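Putative polysaccharide binding proteins (DUF1812) (Bacteroides thetaiotaomicron VPI-5482, PDB 3GF8) probably serves as an outer-membrane lipoprotein that takes part in fimbrial assembly, as a FimB/Mfa2-type member of the fimbrillin superfamily. Local coordinates at residues D37-Y42 and S59-G64; K118-L123 and L193-Y198; N240-L245 and E259-Q264; I270-E275 and Q281-G286. All coordinates share one frame; numbering follows the deposited sequence.

Contact 1: D37-Y42 and S59-G64; sequences DKVELY and SALSTG
Ser59 O accepts two hydrogen bonds, from Ser62 N at 2.9 Å and from Ser62 OG at 2.5 Å, and so fastens the turn that aims Leu61 at the start of strand 38-44. With Ala60 and Leu61 in its two central positions and the backbone bond running from the fourth residue to the first, this is a type I beta turn. It follows strand 50-57, the antiparallel neighbour of strand 38-44 in a beta-rich fold consistent with the transthyretin clan. The hydroxyl of Ser62 lies in the carbonyl plane of Ser59, on a lone pair. Across the contact the work falls to Leu61: with CG beside its own backbone N (chi1 -77°), it brings CD2 over the flat face of the Asp37-Lys38 peptide, 3.4 Å from Asp37 C and equally 3.4 Å from Lys38 N. The carboxylate of Asp37 turns to another task, a salt bridge from OD1 to Arg86. Tyr66 touches both Leu61 and Val39, while Met68 packs on Val39, extending this apolar patch along the strand. Leu61 CD2 faces both methyls of Val39, with Val39 CG2 lying 4.2 Å from Leu61 CD2.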
loop_
_atom_site.group_PDB
_atom_site.type_symbol
_atom_site.label_atom_id
_atom_site.label_comp_id
_atom_site.label_asym_id
_atom_site.label_seq_id
_atom_site.Cartn_x
_atom_site.Cartn_y
_atom_site.Cartn_z
ATOM N N ASP A 37 3.994 -12.195 -7.250
ATOM C CA ASP A 37 3.595 -13.360 -8.043
ATOM C C ASP A 37 2.632 -13.062 -9.192
ATOM O O ASP A 37 2.123 -13.986 -9.795
ATOM C CB ASP A 37 3.043 -14.475 -7.148
ATOM C CG ASP A 37 1.615 -14.238 -6.645
ATOM O OD1 ASP A 37 0.883 -13.263 -7.015
ATOM O OD2 ASP A 37 1.202 -15.107 -5.855
ATOM N N LYS A 38 2.399 -11.792 -9.521
ATOM C CA LYS A 38 1.629 -11.479 -10.737
ATOM C C LYS A 38 1.951 -10.079 -11.178
ATOM O O LYS A 38 1.987 -9.145 -10.366
ATOM C CB LYS A 38 0.121 -11.631 -10.479
ATOM C CG LYS A 38 -0.796 -11.158 -11.652
ATOM C CD LYS A 38 -2.294 -11.269 -11.311
ATOM C CE LYS A 38 -3.154 -10.780 -12.448
ATOM N NZ LYS A 38 -4.599 -10.738 -12.104
ATOM N N VAL A 39 2.203 -9.927 -12.472
ATOM C CA VAL A 39 2.415 -8.612 -13.061
ATOM C C VAL A 39 1.434 -8.496 -14.212
ATOM O O VAL A 39 1.146 -9.495 -14.887
ATOM C CB VAL A 39 3.865 -8.426 -13.499
ATOM C CG1 VAL A 39 4.786 -8.368 -12.288
ATOM C CG2 VAL A 39 4.334 -9.603 -14.445
ATOM N N GLU A 40 0.896 -7.293 -14.426
ATOM C CA GLU A 40 0.078 -7.051 -15.579
ATOM C C GLU A 40 0.527 -5.741 -16.202
ATOM O O GLU A 40 0.372 -4.657 -15.612
ATOM C CB GLU A 40 -1.387 -7.049 -15.197
ATOM C CG GLU A 40 -2.375 -6.881 -16.394
ATOM C CD GLU A 40 -3.840 -7.150 -15.985
ATOM O OE1 GLU A 40 -4.472 -6.318 -15.266
ATOM O OE2 GLU A 40 -4.347 -8.217 -16.358
ATOM N N LEU A 41 1.127 -5.867 -17.384
ATOM C CA LEU A 41 1.715 -4.730 -18.109
ATOM C C LEU A 41 0.645 -4.115 -19.014
ATOM O O LEU A 41 -0.023 -4.825 -19.753
ATOM C CB LEU A 41 2.901 -5.193 -18.971
ATOM C CG LEU A 41 3.775 -4.102 -19.615
ATOM C CD1 LEU A 41 4.697 -3.476 -18.607
ATOM C CD2 LEU A 41 4.570 -4.651 -20.805
ATOM N N TYR A 42 0.506 -2.800 -18.952
ATOM C CA TYR A 42 -0.402 -2.068 -19.822
ATOM C C TYR A 42 0.458 -1.320 -20.864
ATOM O O TYR A 42 1.429 -0.650 -20.492
ATOM C CB TYR A 42 -1.258 -1.113 -18.952
ATOM C CG TYR A 42 -2.313 -1.861 -18.162
ATOM C CD1 TYR A 42 -1.980 -2.591 -17.036
ATOM C CD2 TYR A 42 -3.645 -1.894 -18.591
ATOM C CE1 TYR A 42 -2.950 -3.337 -16.338
ATOM C CE2 TYR A 42 -4.617 -2.601 -17.885
ATOM C CZ TYR A 42 -4.259 -3.328 -16.767
ATOM O OH TYR A 42 -5.220 -4.030 -16.079
ATOM N N SER A 59 5.283 -19.307 -11.088
ATOM C CA SER A 59 6.645 -19.682 -10.747
ATOM C C SER A 59 7.661 -18.921 -11.597
ATOM O O SER A 59 8.781 -18.636 -11.134
ATOM C CB SER A 59 6.832 -21.191 -10.944
ATOM O OG SER A 59 6.301 -21.587 -12.207
ATOM N N ALA A 60 7.271 -18.592 -12.829
ATOM C CA ALA A 60 8.192 -17.956 -13.732
ATOM C C ALA A 60 8.814 -16.731 -13.075
ATOM O O ALA A 60 10.011 -16.488 -13.237
ATOM C CB ALA A 60 7.507 -17.588 -15.036
ATOM N N LEU A 61 8.006 -15.990 -12.308
ATOM C CA LEU A 61 8.405 -14.696 -11.757
ATOM C C LEU A 61 9.434 -14.812 -10.633
ATOM O O LEU A 61 10.094 -13.810 -10.254
ATOM C CB LEU A 61 7.177 -13.939 -11.217
ATOM C CG LEU A 61 6.250 -13.261 -12.232
ATOM C CD1 LEU A 61 5.669 -14.264 -13.187
ATOM C CD2 LEU A 61 5.137 -12.529 -11.477
ATOM N N SER A 62 9.547 -16.019 -10.080
ATOM C CA SER A 62 10.318 -16.242 -8.857
ATOM C C SER A 62 11.751 -16.627 -9.143
ATOM O O SER A 62 12.548 -16.729 -8.212
ATOM C CB SER A 62 9.688 -17.374 -8.058
ATOM O OG SER A 62 9.764 -18.589 -8.804
ATOM N N THR A 63 12.089 -16.857 -10.411
ATOM C CA THR A 63 13.395 -17.427 -10.727
ATOM C C THR A 63 14.563 -16.537 -10.331
ATOM O O THR A 63 15.636 -17.039 -10.059
ATOM C CB THR A 63 13.531 -17.733 -12.217
ATOM O OG1 THR A 63 13.324 -16.524 -12.984
ATOM C CG2 THR A 63 12.534 -18.834 -12.617
ATOM N N GLY A 64 14.355 -15.223 -10.310
ATOM C CA GLY A 64 15.438 -14.265 -10.102
ATOM C C GLY A 64 15.856 -13.688 -11.440
ATOM O O GLY A 64 16.560 -12.687 -11.498
#

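Contact 2: K118-L123 and L193-Y198; sequences KRMETL and LSFRPY
Two first torsions shape the meeting of Arg119 and Tyr198: that of Tyr198, with CG between its backbone N and carbonyl carbon (chi1 61°), swings the ring under Arg119 CB, and that of Arg119 (chi1 -178°) sends CG and CD onward across it. Arg119 CB sits over the centre of the Tyr198 ring, 3.6 Å from the centroid and 3° off the normal, a CH-pi contact. The chain then runs across that face toward the hydroxyl end, where Arg119 CD reaches Tyr198 OH at 3.6 Å before a bend at chi3 turns the guanidinium, whose plane is steeply tilted against the ring. On the Arg119 side chain the touching is thus done by the methylenes. Segment 118-123 is the connection from strand 115-116, the parallel neighbour of strand 193-195, to strand 124-133, which belongs to a different sheet of this transthyretin-clan fold. Asn213, on strand 209-214, pins the connection by bonding Lys118 O and Met120 N. Deeper in, selenomethionine Met120 places CE at the edge of the Phe195 ring, 4.3 Å from Phe195 CE2, and Leu108 touches both side chains. Ser194 OG accepts from Arg196 NE at 2.9 Å, in the guanidinium plane, and is also bonded to Glu173 OE1.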
loop_
_atom_site.group_PDB
_atom_site.type_symbol
_atom_site.label_atom_id
_atom_site.label_comp_id
_atom_site.label_asym_id
_atom_site.label_seq_id
_atom_site.Cartn_x
_atom_site.Cartn_y
_atom_site.Cartn_z
ATOM N N LYS A 118 -10.757 -7.531 5.347
ATOM C CA LYS A 118 -10.013 -8.669 4.844
ATOM C C LYS A 118 -8.539 -8.276 4.690
ATOM O O LYS A 118 -8.218 -7.096 4.564
ATOM C CB LYS A 118 -10.577 -9.120 3.492
ATOM C CG LYS A 118 -10.149 -8.238 2.332
ATOM C CD LYS A 118 -10.764 -8.655 0.965
ATOM C CE LYS A 118 -11.935 -7.759 0.545
ATOM N NZ LYS A 118 -12.392 -7.977 -0.902
ATOM N N ARG A 119 -7.643 -9.252 4.679
ATOM C CA ARG A 119 -6.278 -8.948 4.310
ATOM C C ARG A 119 -6.194 -8.965 2.798
ATOM O O ARG A 119 -6.362 -9.991 2.224
ATOM C CB ARG A 119 -5.258 -9.915 4.918
ATOM C CG ARG A 119 -3.822 -9.509 4.520
ATOM C CD ARG A 119 -2.806 -10.290 5.269
ATOM N NE ARG A 119 -2.908 -11.707 4.940
ATOM C CZ ARG A 119 -2.328 -12.710 5.611
ATOM N NH1 ARG A 119 -1.567 -12.493 6.684
ATOM N NH2 ARG A 119 -2.514 -13.952 5.190
HETATM N N MSE A 120 -5.977 -7.820 2.149
HETATM C CA MSE A 120 -5.853 -7.794 0.689
HETATM C C MSE A 120 -4.557 -8.436 0.211
HETATM O O MSE A 120 -3.522 -8.264 0.836
HETATM C CB MSE A 120 -5.846 -6.378 0.163
HETATM C CG MSE A 120 -7.171 -5.786 0.060
HETATM SE SE MSE A 120 -7.416 -4.665 1.563
HETATM C CE MSE A 120 -6.588 -3.212 0.809
ATOM N N GLU A 121 -4.609 -9.128 -0.921
ATOM C CA GLU A 121 -3.380 -9.505 -1.629
ATOM C C GLU A 121 -2.607 -8.225 -1.977
ATOM O O GLU A 121 -3.206 -7.159 -2.342
ATOM C CB GLU A 121 -3.685 -10.356 -2.870
ATOM C CG GLU A 121 -4.295 -9.613 -4.063
ATOM C CD GLU A 121 -5.808 -9.435 -4.024
ATOM O OE1 GLU A 121 -6.436 -9.655 -2.981
ATOM O OE2 GLU A 121 -6.388 -9.067 -5.074
ATOM N N THR A 122 -1.297 -8.306 -1.788
ATOM C CA THR A 122 -0.429 -7.151 -1.848
ATOM C C THR A 122 -0.412 -6.621 -3.266
ATOM O O THR A 122 -0.355 -7.400 -4.245
ATOM C CB THR A 122 0.982 -7.483 -1.377
ATOM O OG1 THR A 122 0.910 -7.816 0.005
ATOM C CG2 THR A 122 1.954 -6.291 -1.580
ATOM N N LEU A 123 -0.531 -5.292 -3.331
ATOM C CA LEU A 123 -0.665 -4.569 -4.564
ATOM C C LEU A 123 0.565 -3.675 -4.812
ATOM O O LEU A 123 0.964 -2.919 -3.914
ATOM C CB LEU A 123 -1.913 -3.690 -4.505
ATOM C CG LEU A 123 -2.203 -2.924 -5.789
ATOM C CD1 LEU A 123 -2.610 -3.915 -6.886
ATOM C CD2 LEU A 123 -3.292 -1.892 -5.521
ATOM N N LEU A 193 -13.555 4.880 3.450
ATOM C CA LEU A 193 -13.638 3.510 3.885
ATOM C C LEU A 193 -13.155 3.388 5.345
ATOM O O LEU A 193 -12.315 4.183 5.804
ATOM C CB LEU A 193 -12.797 2.614 2.963
ATOM C CG LEU A 193 -13.082 2.645 1.456
ATOM C CD1 LEU A 193 -12.118 1.711 0.734
ATOM C CD2 LEU A 193 -14.573 2.337 1.106
ATOM N N SER A 194 -13.741 2.413 6.053
ATOM C CA SER A 194 -13.370 1.990 7.406
ATOM C C SER A 194 -12.639 0.646 7.323
ATOM O O SER A 194 -13.243 -0.396 7.074
ATOM C CB SER A 194 -14.629 1.860 8.276
ATOM O OG SER A 194 -14.329 1.492 9.627
ATOM N N PHE A 195 -11.315 0.682 7.453
ATOM C CA PHE A 195 -10.530 -0.541 7.445
ATOM C C PHE A 195 -10.497 -1.039 8.858
ATOM O O PHE A 195 -10.165 -0.272 9.768
ATOM C CB PHE A 195 -9.108 -0.291 6.949
ATOM C CG PHE A 195 -9.033 0.182 5.514
ATOM C CD1 PHE A 195 -9.199 1.528 5.200
ATOM C CD2 PHE A 195 -8.789 -0.710 4.472
ATOM C CE1 PHE A 195 -9.115 1.963 3.884
ATOM C CE2 PHE A 195 -8.702 -0.278 3.150
ATOM C CZ PHE A 195 -8.868 1.061 2.859
ATOM N N ARG A 196 -10.828 -2.313 9.042
ATOM C CA ARG A 196 -10.934 -2.898 10.370
ATOM C C ARG A 196 -10.140 -4.160 10.471
ATOM O O ARG A 196 -9.802 -4.710 9.462
ATOM C CB ARG A 196 -12.388 -3.224 10.644
ATOM C CG ARG A 196 -13.197 -1.979 10.631
ATOM C CD ARG A 196 -14.630 -2.181 11.007
ATOM N NE ARG A 196 -15.281 -0.889 10.877
ATOM C CZ ARG A 196 -16.511 -0.618 11.280
ATOM N NH1 ARG A 196 -17.218 -1.539 11.878
ATOM N NH2 ARG A 196 -17.024 0.600 11.116
ATOM N N PRO A 197 -9.861 -4.632 11.690
ATOM C CA PRO A 197 -8.948 -5.773 11.811
ATOM C C PRO A 197 -9.350 -7.003 11.022
ATOM O O PRO A 197 -10.521 -7.354 10.977
ATOM C CB PRO A 197 -8.952 -6.069 13.301
ATOM C CG PRO A 197 -9.194 -4.703 13.930
ATOM C CD PRO A 197 -10.177 -4.041 13.007
ATOM N N TYR A 198 -8.378 -7.637 10.383
ATOM C CA TYR A 198 -8.604 -8.950 9.834
ATOM C C TYR A 198 -8.138 -10.032 10.799
ATOM O O TYR A 198 -8.473 -11.195 10.627
ATOM C CB TYR A 198 -7.998 -9.082 8.420
ATOM C CG TYR A 198 -6.507 -8.880 8.350
ATOM C CD1 TYR A 198 -5.647 -9.893 8.732
ATOM C CD2 TYR A 198 -5.961 -7.674 7.920
ATOM C CE1 TYR A 198 -4.272 -9.726 8.695
ATOM C CE2 TYR A 198 -4.598 -7.498 7.869
ATOM C CZ TYR A 198 -3.751 -8.540 8.249
ATOM O OH TYR A 198 -2.377 -8.400 8.248
#

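Contact 3: N240-L245 and E259-Q264; sequences NLIDYL and EYLDRQ
Two short helices, 241-246 and 257-263, pack against each other here in a fold made mostly of beta strands, and the contact between them is wholly apolar. Leu261 reaches from the later helix with each of its methyls meeting a different residue of the earlier one. Its CD2 touches Leu245 CD1 at 3.9 Å, and its CD1 lies 4.3 Å from Ile242 CD1. Ile242 and Leu245 are three residues apart, and so share the side of the helix turned to Leu261. Leu245 and Leu261 cross obliquely, both with CG beside the backbone N (chi1 -70° and -65°); chi2 of Leu245 (170°) extends CD1 toward Leu261 CD2, whereas the extended branch of Leu261, CD1, goes to Ile242. All three side chains are buried. Tyr267 of strand 266-273 touches both leucines, so the pair also rests on that strand.

Polar groups fix the helices at their own ends and flanks. Asn240 is the N-cap of helix 241-246: its OD1 receives Asp243 N at 2.9 Å, with the donor well above the amide plane. On the later helix Asp262 makes a salt bridge to Arg216, whereas Arg263 turns back one helical turn to Glu259. The guanidinium approaches side-on and in its own plane, spending two nitrogens on one oxygen: Arg263 NE meets the anti lone pair of Glu259 OE2 at 3.0 Å, and Arg263 NH2 is 3.2 Å from the same Glu259 OE2.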
loop_
_atom_site.group_PDB
_atom_site.type_symbol
_atom_site.label_atom_id
_atom_site.label_comp_id
_atom_site.label_asym_id
_atom_site.label_seq_id
_atom_site.Cartn_x
_atom_site.Cartn_y
_atom_site.Cartn_z
ATOM N N ASN A 240 -4.259 11.107 14.063
ATOM C CA ASN A 240 -3.880 11.253 12.674
ATOM C C ASN A 240 -2.648 10.402 12.526
ATOM O O ASN A 240 -1.550 10.754 12.969
ATOM C CB ASN A 240 -3.645 12.728 12.345
ATOM C CG ASN A 240 -3.130 12.944 10.944
ATOM O OD1 ASN A 240 -2.648 12.026 10.293
ATOM N ND2 ASN A 240 -3.215 14.177 10.476
ATOM N N LEU A 241 -2.861 9.223 11.957
ATOM C CA LEU A 241 -1.828 8.254 11.814
ATOM C C LEU A 241 -0.717 8.790 10.913
ATOM O O LEU A 241 0.470 8.527 11.146
ATOM C CB LEU A 241 -2.438 6.981 11.207
ATOM C CG LEU A 241 -1.515 5.783 11.067
ATOM C CD1 LEU A 241 -1.019 5.376 12.430
ATOM C CD2 LEU A 241 -2.236 4.614 10.342
ATOM N N ILE A 242 -1.082 9.510 9.856
ATOM C CA ILE A 242 -0.043 10.030 8.972
ATOM C C ILE A 242 0.867 10.960 9.770
ATOM O O ILE A 242 2.088 10.948 9.632
ATOM C CB ILE A 242 -0.595 10.835 7.803
ATOM C CG1 ILE A 242 -1.530 9.978 6.928
ATOM C CG2 ILE A 242 0.602 11.444 7.003
ATOM C CD1 ILE A 242 -0.921 8.649 6.371
ATOM N N ASP A 243 0.246 11.789 10.600
ATOM C CA ASP A 243 0.990 12.724 11.421
ATOM C C ASP A 243 1.888 12.057 12.463
ATOM O O ASP A 243 3.010 12.488 12.707
ATOM C CB ASP A 243 0.035 13.650 12.128
ATOM C CG ASP A 243 0.574 14.980 12.221
ATOM O OD1 ASP A 243 0.631 15.615 11.154
ATOM O OD2 ASP A 243 0.990 15.371 13.333
ATOM N N TYR A 244 1.378 11.009 13.083
ATOM C CA TYR A 244 2.188 10.225 14.012
ATOM C C TYR A 244 3.368 9.586 13.296
ATOM O O TYR A 244 4.455 9.520 13.847
ATOM C CB TYR A 244 1.329 9.173 14.727
ATOM C CG TYR A 244 0.592 9.711 15.953
ATOM C CD1 TYR A 244 -0.096 10.909 15.908
ATOM C CD2 TYR A 244 0.590 9.007 17.141
ATOM C CE1 TYR A 244 -0.754 11.373 16.984
ATOM C CE2 TYR A 244 -0.063 9.484 18.251
ATOM C CZ TYR A 244 -0.725 10.654 18.168
ATOM O OH TYR A 244 -1.383 11.120 19.261
ATOM N N LEU A 245 3.165 9.116 12.063
ATOM C CA LEU A 245 4.276 8.532 11.325
ATOM C C LEU A 245 5.232 9.630 10.832
ATOM O O LEU A 245 6.437 9.429 10.829
ATOM C CB LEU A 245 3.778 7.648 10.172
ATOM C CG LEU A 245 3.115 6.333 10.615
ATOM C CD1 LEU A 245 2.460 5.688 9.454
ATOM C CD2 LEU A 245 4.088 5.390 11.240
ATOM N N GLU A 259 8.354 9.219 1.049
ATOM C CA GLU A 259 9.280 8.185 0.712
ATOM C C GLU A 259 9.299 7.098 1.750
ATOM O O GLU A 259 9.356 5.923 1.390
ATOM C CB GLU A 259 10.676 8.740 0.511
ATOM C CG GLU A 259 11.646 7.649 0.077
ATOM C CD GLU A 259 12.966 8.187 -0.454
ATOM O OE1 GLU A 259 13.182 9.440 -0.421
ATOM O OE2 GLU A 259 13.776 7.338 -0.906
ATOM N N TYR A 260 9.231 7.480 3.031
ATOM C CA TYR A 260 9.119 6.494 4.097
ATOM C C TYR A 260 7.797 5.724 3.985
ATOM O O TYR A 260 7.760 4.493 4.045
ATOM C CB TYR A 260 9.199 7.155 5.451
ATOM C CG TYR A 260 8.981 6.207 6.598
ATOM C CD1 TYR A 260 9.762 5.073 6.743
ATOM C CD2 TYR A 260 7.999 6.455 7.559
ATOM C CE1 TYR A 260 9.562 4.211 7.811
ATOM C CE2 TYR A 260 7.819 5.621 8.639
ATOM C CZ TYR A 260 8.596 4.492 8.751
ATOM O OH TYR A 260 8.400 3.654 9.801
ATOM N N LEU A 261 6.711 6.458 3.800
ATOM C CA LEU A 261 5.399 5.822 3.653
ATOM C C LEU A 261 5.334 4.823 2.470
ATOM O O LEU A 261 4.670 3.773 2.558
ATOM C CB LEU A 261 4.315 6.880 3.512
ATOM C CG LEU A 261 4.106 7.775 4.737
ATOM C CD1 LEU A 261 2.963 8.793 4.434
ATOM C CD2 LEU A 261 3.848 6.938 5.987
ATOM N N ASP A 262 6.024 5.130 1.382
ATOM C CA ASP A 262 6.024 4.245 0.215
ATOM C C ASP A 262 6.938 3.079 0.424
ATOM O O ASP A 262 6.590 1.923 0.077
ATOM C CB ASP A 262 6.489 4.954 -1.049
ATOM C CG ASP A 262 5.489 5.944 -1.567
ATOM O OD1 ASP A 262 4.274 5.776 -1.348
ATOM O OD2 ASP A 262 5.932 6.904 -2.207
ATOM N N ARG A 263 8.108 3.356 0.979
ATOM C CA ARG A 263 9.121 2.311 1.125
ATOM C C ARG A 263 8.788 1.289 2.191
ATOM O O ARG A 263 9.094 0.116 2.040
ATOM C CB ARG A 263 10.480 2.915 1.462
ATOM C CG ARG A 263 11.312 3.304 0.272
ATOM C CD ARG A 263 12.694 3.690 0.770
ATOM N NE ARG A 263 13.451 4.394 -0.246
ATOM C CZ ARG A 263 14.170 3.813 -1.199
ATOM N NH1 ARG A 263 14.278 2.483 -1.297
ATOM N NH2 ARG A 263 14.810 4.588 -2.062
ATOM N N GLN A 264 8.206 1.751 3.295
ATOM C CA GLN A 264 7.854 0.879 4.405
ATOM C C GLN A 264 6.423 0.410 4.243
ATOM O O GLN A 264 5.508 1.234 4.085
ATOM C CB GLN A 264 7.995 1.650 5.736
ATOM C CG GLN A 264 7.738 0.812 7.004
ATOM C CD GLN A 264 8.503 -0.510 6.988
ATOM O OE1 GLN A 264 8.085 -1.456 6.332
ATOM N NE2 GLN A 264 9.624 -0.570 7.700
#

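Contact 4: I270-E275 and Q281-G286; sequences IFFLSE and QIVVNG
Ile270 and Val283 are joined by a pair of backbone hydrogen bonds in the beta hairpin of strands 266-273 and 279-284; the axes of 270-273 and 281-284 run at 168° to each other, antiparallel. Ile270 N donates to Val283 O at 2.9 Å, and Val283 N returns the bond to Ile270 O at 2.9 Å. A third bond, Phe272 N to Gln281 O at 3.0 Å, makes Phe272-Gln281 the next hydrogen-bonded pair. Between them Phe271 and Ile282 form the non-hydrogen-bonded pair, next to which Ile282 CA also approaches Ile270 O at 3.2 Å as a CA-H...O contact.

Apolar contacts occur on both faces of the hairpin. On the face of Phe271 and Ile282 the two side chains lie side by side, with Ile282 CG2 placed 3.6 Å from Phe271 CD2. This is the buried face: Tyr244 of helix 241-246 touches both residues, and Phe237 meets the Phe271 ring edge-to-face. On the face of Ile270, Phe272, Gln281 and Val283, Val283 CG2 reaches Phe272 CE1 at 3.7 Å.

The remaining interaction sets an amide over an aromatic ring. Gln281 holds CG between its backbone N and carbonyl carbon (chi1 54°), then extends over Phe272 with its amide plane nearly perpendicular to the ring (89°). Gln281 NE2 thereby stands over one face, displaced toward the rim, and comes within 3.5 Å of Phe272 CD1.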
loop_
_atom_site.group_PDB
_atom_site.type_symbol
_atom_site.label_atom_id
_atom_site.label_comp_id
_atom_site.label_asym_id
_atom_site.label_seq_id
_atom_site.Cartn_x
_atom_site.Cartn_y
_atom_site.Cartn_z
ATOM N N ILE A 270 3.228 0.029 18.822
ATOM C CA ILE A 270 2.641 0.008 20.149
ATOM C C ILE A 270 2.329 1.442 20.620
ATOM O O ILE A 270 3.211 2.297 20.630
ATOM C CB ILE A 270 3.552 -0.609 21.206
ATOM C CG1 ILE A 270 4.186 -1.918 20.728
ATOM C CG2 ILE A 270 2.735 -0.922 22.423
ATOM C CD1 ILE A 270 3.192 -2.946 20.319
ATOM N N PHE A 271 1.081 1.682 21.026
ATOM C CA PHE A 271 0.716 2.855 21.805
ATOM C C PHE A 271 0.748 2.580 23.305
ATOM O O PHE A 271 0.140 1.601 23.809
ATOM C CB PHE A 271 -0.681 3.331 21.422
ATOM C CG PHE A 271 -0.805 3.684 19.976
ATOM C CD1 PHE A 271 -1.003 2.702 19.038
ATOM C CD2 PHE A 271 -0.717 4.993 19.564
ATOM C CE1 PHE A 271 -1.105 3.008 17.720
ATOM C CE2 PHE A 271 -0.825 5.307 18.239
ATOM C CZ PHE A 271 -1.014 4.314 17.318
ATOM N N PHE A 272 1.463 3.459 24.007
ATOM C CA PHE A 272 1.530 3.474 25.453
ATOM C C PHE A 272 0.672 4.629 25.924
ATOM O O PHE A 272 1.020 5.799 25.713
ATOM C CB PHE A 272 2.970 3.629 25.929
ATOM C CG PHE A 272 3.811 2.464 25.576
ATOM C CD1 PHE A 272 4.319 2.333 24.296
ATOM C CD2 PHE A 272 4.019 1.452 26.487
ATOM C CE1 PHE A 272 5.062 1.224 23.954
ATOM C CE2 PHE A 272 4.753 0.333 26.149
ATOM C CZ PHE A 272 5.276 0.218 24.892
ATOM N N LEU A 273 -0.462 4.300 26.533
ATOM C CA LEU A 273 -1.495 5.300 26.804
ATOM C C LEU A 273 -1.613 5.639 28.272
ATOM O O LEU A 273 -1.305 4.826 29.161
ATOM C CB LEU A 273 -2.838 4.787 26.346
ATOM C CG LEU A 273 -2.873 4.363 24.898
ATOM C CD1 LEU A 273 -3.987 3.407 24.718
ATOM C CD2 LEU A 273 -3.069 5.615 24.080
ATOM N N SER A 274 -2.065 6.860 28.507
ATOM C CA SER A 274 -2.467 7.277 29.825
ATOM C C SER A 274 -3.835 6.644 30.125
ATOM O O SER A 274 -4.531 6.135 29.230
ATOM C CB SER A 274 -2.562 8.802 29.902
ATOM O OG SER A 274 -3.712 9.301 29.232
ATOM N N GLU A 275 -4.214 6.732 31.381
ATOM C CA GLU A 275 -5.590 6.439 31.800
ATOM C C GLU A 275 -6.647 7.226 31.060
ATOM O O GLU A 275 -7.778 6.805 30.994
ATOM C CB GLU A 275 -5.761 6.730 33.290
ATOM C CG GLU A 275 -4.930 5.843 34.163
ATOM C CD GLU A 275 -5.457 5.765 35.591
ATOM O OE1 GLU A 275 -6.314 6.611 35.973
ATOM O OE2 GLU A 275 -5.010 4.837 36.312
ATOM N N GLN A 281 3.722 7.733 24.523
ATOM C CA GLN A 281 4.751 7.419 23.564
ATOM C C GLN A 281 4.290 6.289 22.689
ATOM O O GLN A 281 3.403 5.533 23.086
ATOM C CB GLN A 281 6.049 7.028 24.279
ATOM C CG GLN A 281 5.885 5.917 25.286
ATOM C CD GLN A 281 7.203 5.225 25.634
ATOM O OE1 GLN A 281 8.198 5.875 25.992
ATOM N NE2 GLN A 281 7.201 3.888 25.554
ATOM N N ILE A 282 4.882 6.210 21.500
ATOM C CA ILE A 282 4.687 5.096 20.606
ATOM C C ILE A 282 6.010 4.407 20.283
ATOM O O ILE A 282 7.094 4.987 20.381
ATOM C CB ILE A 282 3.970 5.523 19.287
ATOM C CG1 ILE A 282 4.886 6.378 18.410
ATOM C CG2 ILE A 282 2.704 6.263 19.632
ATOM C CD1 ILE A 282 4.182 7.085 17.295
ATOM N N VAL A 283 5.921 3.160 19.858
ATOM C CA VAL A 283 7.071 2.478 19.372
ATOM C C VAL A 283 6.673 2.019 17.998
ATOM O O VAL A 283 5.680 1.299 17.847
ATOM C CB VAL A 283 7.444 1.346 20.266
ATOM C CG1 VAL A 283 8.684 0.525 19.680
ATOM C CG2 VAL A 283 7.775 1.883 21.601
ATOM N N VAL A 284 7.411 2.489 16.995
ATOM C CA VAL A 284 7.183 2.109 15.600
ATOM C C VAL A 284 8.357 1.280 15.155
ATOM O O VAL A 284 9.475 1.763 15.099
ATOM C CB VAL A 284 7.028 3.327 14.702
ATOM C CG1 VAL A 284 6.712 2.905 13.229
ATOM C CG2 VAL A 284 5.963 4.247 15.278
ATOM N N ASN A 285 8.103 0.015 14.872
ATOM C CA ASN A 285 9.160 -0.917 14.467
ATOM C C ASN A 285 10.425 -0.754 15.334
ATOM O O ASN A 285 11.534 -0.628 14.834
ATOM C CB ASN A 285 9.463 -0.737 12.972
ATOM C CG ASN A 285 8.279 -1.102 12.072
ATOM O OD1 ASN A 285 7.416 -1.860 12.483
ATOM N ND2 ASN A 285 8.238 -0.552 10.829
ATOM N N GLY A 286 10.251 -0.759 16.646
ATOM C CA GLY A 286 11.387 -0.723 17.546
ATOM C C GLY A 286 11.832 0.663 17.975
ATOM O O GLY A 286 12.529 0.779 18.989
#

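Contacts 3 and 4 form one continuous region: their centres are 16 Å apart and helix 257-263 leads directly into the hairpin strand 266-273. They touch through packing, for example Tyr244 CD2 on Ile282 CD1 at 4.1 Å. Glu251 OE2 also ties them, since it bonds Tyr260 OH and Gln264 NE2 of contact 3 as well as Asn285 ND2 of contact 4. Contact 1 lies on the other side of the chain's centre, its centre about 38 Å from that of contact 4. Contact 2 falls between, with centres about 23 Å from each of these two; Arg86 bridges it to contact 1, meeting Asp37 by its side chain and Glu121 by its backbone N.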